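Local coordinates for nisin biosynthesis protein nisC (Lactococcus lactis subsp. lactis, PDB 2G0D) that acts as the lantibiotic cyclase of nisin biosynthesis, probably using its zinc ion to close the thioether (lanthionine) rings of the peptide, at residues Phe237-Phe242 with Leu286-Gly291; Lys248-Lys253 with Ala304-Glu309. All blocks are in the same frame, centred on the assembly; numbering follows the deposited sequence.

Contact 1 of 2, residues Phe237-Phe242 with Leu286-Gly291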
ATOM      1  N   PHE A 237     -15.773  -7.230  11.448  1.00 33.74           N
ATOM      2  CA  PHE A 237     -16.762  -7.004  12.518  1.00 33.51           C
ATOM      3  C   PHE A 237     -16.507  -5.669  13.250  1.00 33.41           C
ATOM      4  O   PHE A 237     -17.462  -4.956  13.600  1.00 33.15           O
ATOM      5  CB  PHE A 237     -16.749  -8.192  13.500  1.00 34.26           C
ATOM      6  CG  PHE A 237     -17.724  -8.067  14.655  1.00 34.86           C
ATOM      7  CD1 PHE A 237     -18.935  -8.750  14.636  1.00 36.55           C
ATOM      8  CD2 PHE A 237     -17.404  -7.318  15.787  1.00 36.74           C
ATOM      9  CE1 PHE A 237     -19.836  -8.674  15.729  1.00 35.65           C
ATOM     10  CE2 PHE A 237     -18.299  -7.224  16.879  1.00 36.03           C
ATOM     11  CZ  PHE A 237     -19.510  -7.909  16.841  1.00 34.75           C
ATOM     12  N   ILE A 238     -15.229  -5.326  13.452  1.00 33.05           N
ATOM     13  CA  ILE A 238     -14.866  -4.056  14.100  1.00 33.34           C
ATOM     14  C   ILE A 238     -15.170  -2.860  13.186  1.00 33.59           C
ATOM     15  O   ILE A 238     -15.620  -1.821  13.658  1.00 33.94           O
ATOM     16  CB  ILE A 238     -13.389  -4.021  14.599  1.00 33.31           C
ATOM     17  CG1 ILE A 238     -13.177  -5.031  15.737  1.00 33.40           C
ATOM     18  CG2 ILE A 238     -13.007  -2.613  15.067  1.00 32.51           C
ATOM     19  CD1 ILE A 238     -11.723  -5.292  16.071  1.00 33.84           C
ATOM     20  N   TYR A 239     -14.932  -3.008  11.883  1.00 33.44           N
ATOM     21  CA  TYR A 239     -15.359  -1.973  10.936  1.00 33.49           C
ATOM     22  C   TYR A 239     -16.873  -1.796  10.941  1.00 33.93           C
ATOM     23  O   TYR A 239     -17.364  -0.661  10.996  1.00 34.09           O
ATOM     24  CB  TYR A 239     -14.769  -2.192   9.531  1.00 32.60           C
ATOM     25  CG  TYR A 239     -13.378  -1.621   9.472  1.00 31.79           C
ATOM     26  CD1 TYR A 239     -13.160  -0.273   9.145  1.00 30.54           C
ATOM     27  CD2 TYR A 239     -12.280  -2.406   9.826  1.00 31.72           C
ATOM     28  CE1 TYR A 239     -11.869   0.272   9.154  1.00 30.39           C
ATOM     29  CE2 TYR A 239     -10.993  -1.884   9.825  1.00 31.69           C
ATOM     30  CZ  TYR A 239     -10.795  -0.553   9.489  1.00 30.82           C
ATOM     31  OH  TYR A 239      -9.519  -0.077   9.499  1.00 31.12           O
ATOM     32  N   GLU A 240     -17.605  -2.908  10.929  1.00 34.19           N
ATOM     33  CA  GLU A 240     -19.060  -2.867  10.925  1.00 35.10           C
ATOM     34  C   GLU A 240     -19.590  -2.200  12.189  1.00 35.47           C
ATOM     35  O   GLU A 240     -20.580  -1.457  12.132  1.00 35.49           O
ATOM     36  CB  GLU A 240     -19.668  -4.287  10.787  1.00 35.29           C
ATOM     37  CG  GLU A 240     -19.617  -4.886   9.366  1.00 35.33           C
ATOM     38  CD  GLU A 240     -20.459  -4.095   8.360  1.00 36.02           C
ATOM     39  OE1 GLU A 240     -21.638  -4.453   8.134  1.00 35.44           O
ATOM     40  OE2 GLU A 240     -19.938  -3.102   7.799  1.00 36.01           O
ATOM     41  N   LYS A 241     -18.934  -2.455  13.321  1.00 36.09           N
ATOM     42  CA  LYS A 241     -19.426  -1.939  14.602  1.00 36.78           C
ATOM     43  C   LYS A 241     -19.210  -0.435  14.724  1.00 36.48           C
ATOM     44  O   LYS A 241     -20.105   0.288  15.162  1.00 36.29           O
ATOM     45  CB  LYS A 241     -18.790  -2.656  15.801  1.00 37.32           C
ATOM     46  CG  LYS A 241     -19.697  -2.713  17.057  1.00 38.65           C
ATOM     47  CD  LYS A 241     -20.697  -3.894  16.952  1.00 41.18           C
ATOM     48  CE  LYS A 241     -21.473  -4.140  18.241  1.00 41.80           C
ATOM     49  NZ  LYS A 241     -22.557  -3.120  18.478  1.00 43.69           N
ATOM     50  N   PHE A 242     -18.028   0.031  14.333  1.00 35.99           N
ATOM     51  CA  PHE A 242     -17.660   1.425  14.574  1.00 35.18           C
ATOM     52  C   PHE A 242     -17.921   2.378  13.387  1.00 34.59           C
ATOM     53  O   PHE A 242     -17.592   3.570  13.465  1.00 34.77           O
ATOM     54  CB  PHE A 242     -16.235   1.522  15.131  1.00 35.21           C
ATOM     55  CG  PHE A 242     -16.088   0.942  16.530  1.00 35.91           C
ATOM     56  CD1 PHE A 242     -15.533  -0.321  16.722  1.00 35.71           C
ATOM     57  CD2 PHE A 242     -16.512   1.662  17.653  1.00 36.16           C
ATOM     58  CE1 PHE A 242     -15.397  -0.855  18.023  1.00 36.73           C
ATOM     59  CE2 PHE A 242     -16.395   1.133  18.943  1.00 36.19           C
ATOM     60  CZ  PHE A 242     -15.833  -0.126  19.123  1.00 36.19           C
ATOM     61  N   LEU A 286     -11.330  -1.493   0.301  1.00 28.11           N
ATOM     62  CA  LEU A 286     -10.510  -2.658  -0.093  1.00 28.17           C
ATOM     63  C   LEU A 286     -10.663  -3.823   0.901  1.00 28.51           C
ATOM     64  O   LEU A 286     -10.792  -4.980   0.507  1.00 28.60           O
ATOM     65  CB  LEU A 286      -9.025  -2.255  -0.269  1.00 27.60           C
ATOM     66  CG  LEU A 286      -8.713  -1.299  -1.445  1.00 26.87           C
ATOM     67  CD1 LEU A 286      -7.245  -0.794  -1.434  1.00 24.72           C
ATOM     68  CD2 LEU A 286      -9.021  -1.989  -2.727  1.00 22.68           C
ATOM     69  N   LEU A 287     -10.666  -3.518   2.192  1.00 29.16           N
ATOM     70  CA  LEU A 287     -10.947  -4.544   3.208  1.00 29.42           C
ATOM     71  C   LEU A 287     -12.258  -5.289   2.910  1.00 29.28           C
ATOM     72  O   LEU A 287     -12.296  -6.507   2.961  1.00 29.74           O
ATOM     73  CB  LEU A 287     -11.011  -3.923   4.620  1.00 29.38           C
ATOM     74  CG  LEU A 287     -11.470  -4.879   5.739  1.00 29.88           C
ATOM     75  CD1 LEU A 287     -10.441  -6.010   5.993  1.00 29.55           C
ATOM     76  CD2 LEU A 287     -11.738  -4.112   7.029  1.00 29.36           C
ATOM     77  N   TYR A 288     -13.318  -4.560   2.584  1.00 28.88           N
ATOM     78  CA  TYR A 288     -14.623  -5.175   2.426  1.00 29.12           C
ATOM     79  C   TYR A 288     -14.646  -5.981   1.116  1.00 29.40           C
ATOM     80  O   TYR A 288     -15.253  -7.058   1.028  1.00 28.98           O
ATOM     81  CB  TYR A 288     -15.715  -4.103   2.434  1.00 29.47           C
ATOM     82  CG  TYR A 288     -16.143  -3.623   3.822  1.00 30.98           C
ATOM     83  CD1 TYR A 288     -17.291  -4.155   4.432  1.00 31.72           C
ATOM     84  CD2 TYR A 288     -15.415  -2.648   4.522  1.00 30.18           C
ATOM     85  CE1 TYR A 288     -17.708  -3.741   5.708  1.00 30.17           C
ATOM     86  CE2 TYR A 288     -15.835  -2.215   5.806  1.00 29.57           C
ATOM     87  CZ  TYR A 288     -16.993  -2.766   6.379  1.00 31.14           C
ATOM     88  OH  TYR A 288     -17.437  -2.370   7.629  1.00 31.29           O
ATOM     89  N   LEU A 289     -13.963  -5.449   0.112  1.00 28.00           N
ATOM     90  CA  LEU A 289     -13.898  -6.064  -1.186  1.00 27.99           C
ATOM     91  C   LEU A 289     -13.179  -7.407  -1.026  1.00 28.23           C
ATOM     92  O   LEU A 289     -13.740  -8.460  -1.345  1.00 26.78           O
ATOM     93  CB  LEU A 289     -13.132  -5.128  -2.155  1.00 28.18           C
ATOM     94  CG  LEU A 289     -12.872  -5.709  -3.540  1.00 29.16           C
ATOM     95  CD1 LEU A 289     -14.246  -6.061  -4.172  1.00 28.36           C
ATOM     96  CD2 LEU A 289     -12.070  -4.779  -4.423  1.00 27.59           C
ATOM     97  N   TYR A 290     -11.937  -7.343  -0.523  1.00 28.05           N
ATOM     98  CA  TYR A 290     -11.094  -8.507  -0.350  1.00 28.48           C
ATOM     99  C   TYR A 290     -11.662  -9.507   0.654  1.00 29.25           C
ATOM    100  O   TYR A 290     -11.643 -10.713   0.400  1.00 29.37           O
ATOM    101  CB  TYR A 290      -9.678  -8.092   0.042  1.00 28.88           C
ATOM    102  CG  TYR A 290      -8.921  -7.272  -1.020  1.00 30.07           C
ATOM    103  CD1 TYR A 290      -9.155  -7.455  -2.397  1.00 29.44           C
ATOM    104  CD2 TYR A 290      -7.955  -6.358  -0.639  1.00 27.91           C
ATOM    105  CE1 TYR A 290      -8.444  -6.718  -3.361  1.00 30.74           C
ATOM    106  CE2 TYR A 290      -7.247  -5.613  -1.585  1.00 29.52           C
ATOM    107  CZ  TYR A 290      -7.489  -5.801  -2.933  1.00 31.24           C
ATOM    108  OH  TYR A 290      -6.791  -5.041  -3.843  1.00 32.07           O
ATOM    109  N   GLY A 291     -12.147  -9.013   1.794  1.00 29.43           N
ATOM    110  CA  GLY A 291     -12.855  -9.864   2.785  1.00 29.74           C
ATOM    111  C   GLY A 291     -14.051 -10.567   2.170  1.00 29.92           C
ATOM    112  O   GLY A 291     -14.218 -11.793   2.318  1.00 30.24           O
TER

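Contact 2 of 2, residues Lys248-Lys253 with Ala304-Glu309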
ATOM      1  N   LYS A 248     -23.386  10.462   8.054  1.00 30.73           N
ATOM      2  CA  LYS A 248     -22.005  10.004   8.003  1.00 31.24           C
ATOM      3  C   LYS A 248     -21.865   8.503   7.711  1.00 31.76           C
ATOM      4  O   LYS A 248     -20.818   7.874   8.003  1.00 31.46           O
ATOM      5  CB  LYS A 248     -21.299  10.355   9.302  1.00 31.64           C
ATOM      6  CG  LYS A 248     -21.218  11.852   9.571  1.00 32.38           C
ATOM      7  CD  LYS A 248     -19.912  12.128  10.258  1.00 34.53           C
ATOM      8  CE  LYS A 248     -20.099  12.994  11.461  1.00 35.85           C
ATOM      9  NZ  LYS A 248     -20.830  12.322  12.566  1.00 38.22           N
ATOM     10  N   GLN A 249     -22.912   7.920   7.135  1.00 31.57           N
ATOM     11  CA  GLN A 249     -22.823   6.551   6.631  1.00 32.11           C
ATOM     12  C   GLN A 249     -21.599   6.423   5.713  1.00 31.98           C
ATOM     13  O   GLN A 249     -21.272   7.350   4.964  1.00 32.73           O
ATOM     14  CB  GLN A 249     -24.104   6.164   5.896  1.00 31.95           C
ATOM     15  CG  GLN A 249     -24.135   4.725   5.427  1.00 33.64           C
ATOM     16  CD  GLN A 249     -25.503   4.295   4.922  1.00 33.78           C
ATOM     17  OE1 GLN A 249     -26.314   5.116   4.486  1.00 33.68           O
ATOM     18  NE2 GLN A 249     -25.757   2.989   4.968  1.00 33.07           N
ATOM     19  N   PHE A 250     -20.922   5.286   5.818  1.00 32.08           N
ATOM     20  CA  PHE A 250     -19.727   4.939   5.024  1.00 32.19           C
ATOM     21  C   PHE A 250     -18.475   5.720   5.428  1.00 32.25           C
ATOM     22  O   PHE A 250     -17.522   5.820   4.652  1.00 32.64           O
ATOM     23  CB  PHE A 250     -19.976   5.043   3.506  1.00 31.43           C
ATOM     24  CG  PHE A 250     -21.216   4.340   3.039  1.00 31.25           C
ATOM     25  CD1 PHE A 250     -21.375   2.977   3.224  1.00 30.92           C
ATOM     26  CD2 PHE A 250     -22.234   5.047   2.410  1.00 31.14           C
ATOM     27  CE1 PHE A 250     -22.537   2.331   2.791  1.00 29.90           C
ATOM     28  CE2 PHE A 250     -23.399   4.398   1.978  1.00 31.47           C
ATOM     29  CZ  PHE A 250     -23.535   3.040   2.169  1.00 29.03           C
ATOM     30  N   LEU A 251     -18.482   6.252   6.645  1.00 32.19           N
ATOM     31  CA  LEU A 251     -17.332   6.993   7.192  1.00 32.06           C
ATOM     32  C   LEU A 251     -16.818   6.357   8.488  1.00 31.87           C
ATOM     33  O   LEU A 251     -17.577   5.744   9.235  1.00 31.28           O
ATOM     34  CB  LEU A 251     -17.652   8.479   7.400  1.00 31.24           C
ATOM     35  CG  LEU A 251     -17.678   9.343   6.129  1.00 31.80           C
ATOM     36  CD1 LEU A 251     -18.352  10.664   6.374  1.00 28.99           C
ATOM     37  CD2 LEU A 251     -16.245   9.536   5.504  1.00 30.75           C
ATOM     38  N   TRP A 252     -15.511   6.481   8.706  1.00 31.26           N
ATOM     39  CA  TRP A 252     -14.850   5.949   9.875  1.00 31.29           C
ATOM     40  C   TRP A 252     -13.823   6.968  10.323  1.00 32.01           C
ATOM     41  O   TRP A 252     -13.138   7.594   9.484  1.00 32.75           O
ATOM     42  CB  TRP A 252     -14.119   4.639   9.528  1.00 30.68           C
ATOM     43  CG  TRP A 252     -15.001   3.424   9.389  1.00 29.21           C
ATOM     44  CD1 TRP A 252     -15.268   2.505  10.362  1.00 29.05           C
ATOM     45  CD2 TRP A 252     -15.688   2.964   8.207  1.00 27.83           C
ATOM     46  NE1 TRP A 252     -16.095   1.514   9.873  1.00 27.44           N
ATOM     47  CE2 TRP A 252     -16.365   1.764   8.558  1.00 28.52           C
ATOM     48  CE3 TRP A 252     -15.786   3.432   6.889  1.00 27.30           C
ATOM     49  CZ2 TRP A 252     -17.141   1.041   7.645  1.00 29.22           C
ATOM     50  CZ3 TRP A 252     -16.565   2.716   5.975  1.00 28.56           C
ATOM     51  CH2 TRP A 252     -17.247   1.535   6.366  1.00 29.41           C
ATOM     52  N   LYS A 253     -13.702   7.140  11.635  1.00 32.24           N
ATOM     53  CA  LYS A 253     -12.606   7.921  12.205  1.00 32.77           C
ATOM     54  C   LYS A 253     -11.283   7.197  11.961  1.00 32.84           C
ATOM     55  O   LYS A 253     -11.254   5.971  11.773  1.00 32.92           O
ATOM     56  CB  LYS A 253     -12.804   8.107  13.708  1.00 33.11           C
ATOM     57  CG  LYS A 253     -14.097   8.802  14.101  1.00 34.71           C
ATOM     58  CD  LYS A 253     -14.396   8.587  15.577  1.00 37.95           C
ATOM     59  CE  LYS A 253     -13.378   9.239  16.486  1.00 39.42           C
ATOM     60  NZ  LYS A 253     -13.519   8.696  17.868  1.00 39.81           N
ATOM     61  N   ALA A 304     -18.588  -2.896  -0.097  1.00 29.48           N
ATOM     62  CA  ALA A 304     -17.337  -2.313  -0.599  1.00 30.05           C
ATOM     63  C   ALA A 304     -17.626  -1.271  -1.686  1.00 30.24           C
ATOM     64  O   ALA A 304     -17.080  -0.181  -1.658  1.00 30.16           O
ATOM     65  CB  ALA A 304     -16.378  -3.403  -1.113  1.00 28.30           C
ATOM     66  N   GLU A 305     -18.508  -1.602  -2.628  1.00 31.23           N
ATOM     67  CA  GLU A 305     -18.811  -0.687  -3.722  1.00 32.26           C
ATOM     68  C   GLU A 305     -19.508   0.573  -3.254  1.00 32.01           C
ATOM     69  O   GLU A 305     -19.220   1.666  -3.738  1.00 31.62           O
ATOM     70  CB  GLU A 305     -19.692  -1.370  -4.749  1.00 32.22           C
ATOM     71  CG  GLU A 305     -18.963  -2.374  -5.552  1.00 36.39           C
ATOM     72  CD  GLU A 305     -19.660  -2.611  -6.861  1.00 41.24           C
ATOM     73  OE1 GLU A 305     -19.526  -1.748  -7.776  1.00 42.80           O
ATOM     74  OE2 GLU A 305     -20.345  -3.647  -6.948  1.00 40.32           O
ATOM     75  N   LYS A 306     -20.439   0.402  -2.325  1.00 32.58           N
ATOM     76  CA  LYS A 306     -21.204   1.517  -1.780  1.00 33.88           C
ATOM     77  C   LYS A 306     -20.261   2.473  -1.043  1.00 32.75           C
ATOM     78  O   LYS A 306     -20.359   3.679  -1.219  1.00 33.17           O
ATOM     79  CB  LYS A 306     -22.332   1.009  -0.854  1.00 34.03           C
ATOM     80  CG  LYS A 306     -23.472   0.274  -1.580  1.00 36.13           C
ATOM     81  CD  LYS A 306     -24.667   0.087  -0.644  1.00 35.35           C
ATOM     82  CE  LYS A 306     -25.732  -0.856  -1.181  1.00 38.65           C
ATOM     83  NZ  LYS A 306     -25.921  -0.832  -2.663  1.00 40.64           N
ATOM     84  N   ILE A 307     -19.347   1.918  -0.247  1.00 32.55           N
ATOM     85  CA  ILE A 307     -18.341   2.690   0.488  1.00 32.81           C
ATOM     86  C   ILE A 307     -17.459   3.516  -0.466  1.00 33.09           C
ATOM     87  O   ILE A 307     -17.207   4.692  -0.220  1.00 32.78           O
ATOM     88  CB  ILE A 307     -17.396   1.784   1.321  1.00 33.05           C
ATOM     89  CG1 ILE A 307     -18.156   1.054   2.441  1.00 33.33           C
ATOM     90  CG2 ILE A 307     -16.245   2.618   1.958  1.00 32.78           C
ATOM     91  CD1 ILE A 307     -17.276  -0.031   3.130  1.00 32.67           C
ATOM     92  N   LEU A 308     -16.984   2.896  -1.547  1.00 32.66           N
ATOM     93  CA  LEU A 308     -16.075   3.595  -2.444  1.00 32.42           C
ATOM     94  C   LEU A 308     -16.861   4.662  -3.205  1.00 32.56           C
ATOM     95  O   LEU A 308     -16.372   5.763  -3.438  1.00 32.55           O
ATOM     96  CB  LEU A 308     -15.395   2.625  -3.427  1.00 32.24           C
ATOM     97  CG  LEU A 308     -14.434   3.276  -4.451  1.00 32.47           C
ATOM     98  CD1 LEU A 308     -13.353   4.118  -3.749  1.00 30.53           C
ATOM     99  CD2 LEU A 308     -13.814   2.230  -5.378  1.00 30.98           C
ATOM    100  N   GLU A 309     -18.078   4.308  -3.589  1.00 32.40           N
ATOM    101  CA  GLU A 309     -18.919   5.185  -4.397  1.00 33.83           C
ATOM    102  C   GLU A 309     -19.254   6.448  -3.603  1.00 32.55           C
ATOM    103  O   GLU A 309     -19.216   7.549  -4.149  1.00 32.63           O
ATOM    104  CB  GLU A 309     -20.172   4.440  -4.854  1.00 32.35           C
ATOM    105  CG  GLU A 309     -20.860   5.063  -6.020  1.00 37.87           C
ATOM    106  CD  GLU A 309     -22.071   4.255  -6.522  1.00 38.34           C
ATOM    107  OE1 GLU A 309     -22.529   3.293  -5.838  1.00 44.10           O
ATOM    108  OE2 GLU A 309     -22.549   4.596  -7.627  1.00 44.78           O
TER
HETATM  109  O   HOH W   1     -16.779   6.171   1.927  1.00 26.90           O

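Contact 1 of 2, residues Phe237-Phe242 with Leu286-Gly291
Tyr-239, near the C-terminal end of helix 226-242, faces Leu-287 and Tyr-288 of helix 281-294. The two short segments run roughly antiparallel, at 134°, with axes 11.5 Å apart, so long side chains have to bridge the gap. The methylene of Tyr-239 does part of this: its CB lies 3.3 Å from OH of Tyr-288 and 3.9 Å from CE2 of the same ring. Farther out, the CD2 methyl of Leu-287 comes obliquely to the Tyr-239 ring, 3.3 Å from Tyr-239 CD2. At the far end of the ring, OH of Tyr-239 is hydrogen-bonded to the carbonyl of Met-202.

One residue on, Glu-240 supplies the polar link. Its chain bends at CB-CG (chi2 -64°), which brings the carboxylate back to the rim of the Tyr-288 ring. There the tyrosine OH donates a 2.6 Å hydrogen bond to Glu-240 OE2, using the anti lone pair of that oxygen. OE2 stays close to the ring plane, but the carboxylate as a whole is turned 73° from it. OE2 also forms a salt bridge with Lys-303, and OE1 is hydrogen-bonded to Tyr-299 OH. The carboxylate is thus gripped at both oxygens, and the lysine would probably favour its charged form.

Helix 281-294 touches several others, consistent with an inner position in the alpha toroid of the LanC fold. Tyr-288 lies against Lys-303, Ala-304 and Ile-307 of helix 298-314, Leu-289 packs on Phe-337 and Leu-341 of helix 327-341, and Leu-286 and Tyr-290 meet helix 208-221, while Tyr-239 brings helix 226-242 onto that same helix through Leu-208.

Contact 2 of 2, residues Lys248-Lys253 with Ala304-Glu309
Phe-250 and Trp-252 both place CG anti to their own carbonyl carbon (chi1 -49° and -77°), and from there the two rings converge on Ile-307 of helix 298-314. Phe-250 is the third residue of a type II beta turn, Lys-248 to Leu-251, in the loop after helix 226-242; its positive phi of 72° fits that position. The turn lies against the side of a helix in the alpha toroid of the LanC fold.

The phenyl ring of Phe-250 lies between its own turn and the helix backbone. Gln-249 CG sits over the centre of one face, 3.4 Å above the plane, and the carbonyl oxygen of Lys-306 lies over the opposite face. Phe-250 CZ reaches CB of Lys-306 at 3.8 Å, while the amine of that lysine leads away from the turn. Two atoms back along the same edge, Phe-250 CD1 touches CG1 of Ile-307, also at 3.8 Å.

Trp-252 meets the same isoleucine from the indole's six-membered ring, the two side chains crossing at about a right angle; CH2 of Trp-252 is 3.6 Å from CD1 of Ile-307. Two aromatic residues therefore share one branched side chain, which also touches Tyr-288 of helix 281-294. The Phe-250 amide is held by Glu-243 OE2. No direct hydrogen bond joins the two segments; a single water bridges them, donating to Phe-250 O at 2.8 Å and to Ile-307 O at 2.6 Å.

Overall arrangement
From the N terminus, the chain runs down helix 226-242, whose last turns give the first half of contact 1, and through the loop 248-253, the first half of contact 2. Helix 281-294 then returns to close contact 1, and the next helix, 298-314, closes contact 2. The segments alternate, so the two loops cross. Their centres are only 10 Å apart, and they touch directly: Trp-252 NE1 probably bonds to the carbonyl of Tyr-239, and Tyr-288 lies beside the indole. Together they tie helix 226-242 and its following loop to the consecutive helices 281-294 and 298-314, on the same side of the chain's centre.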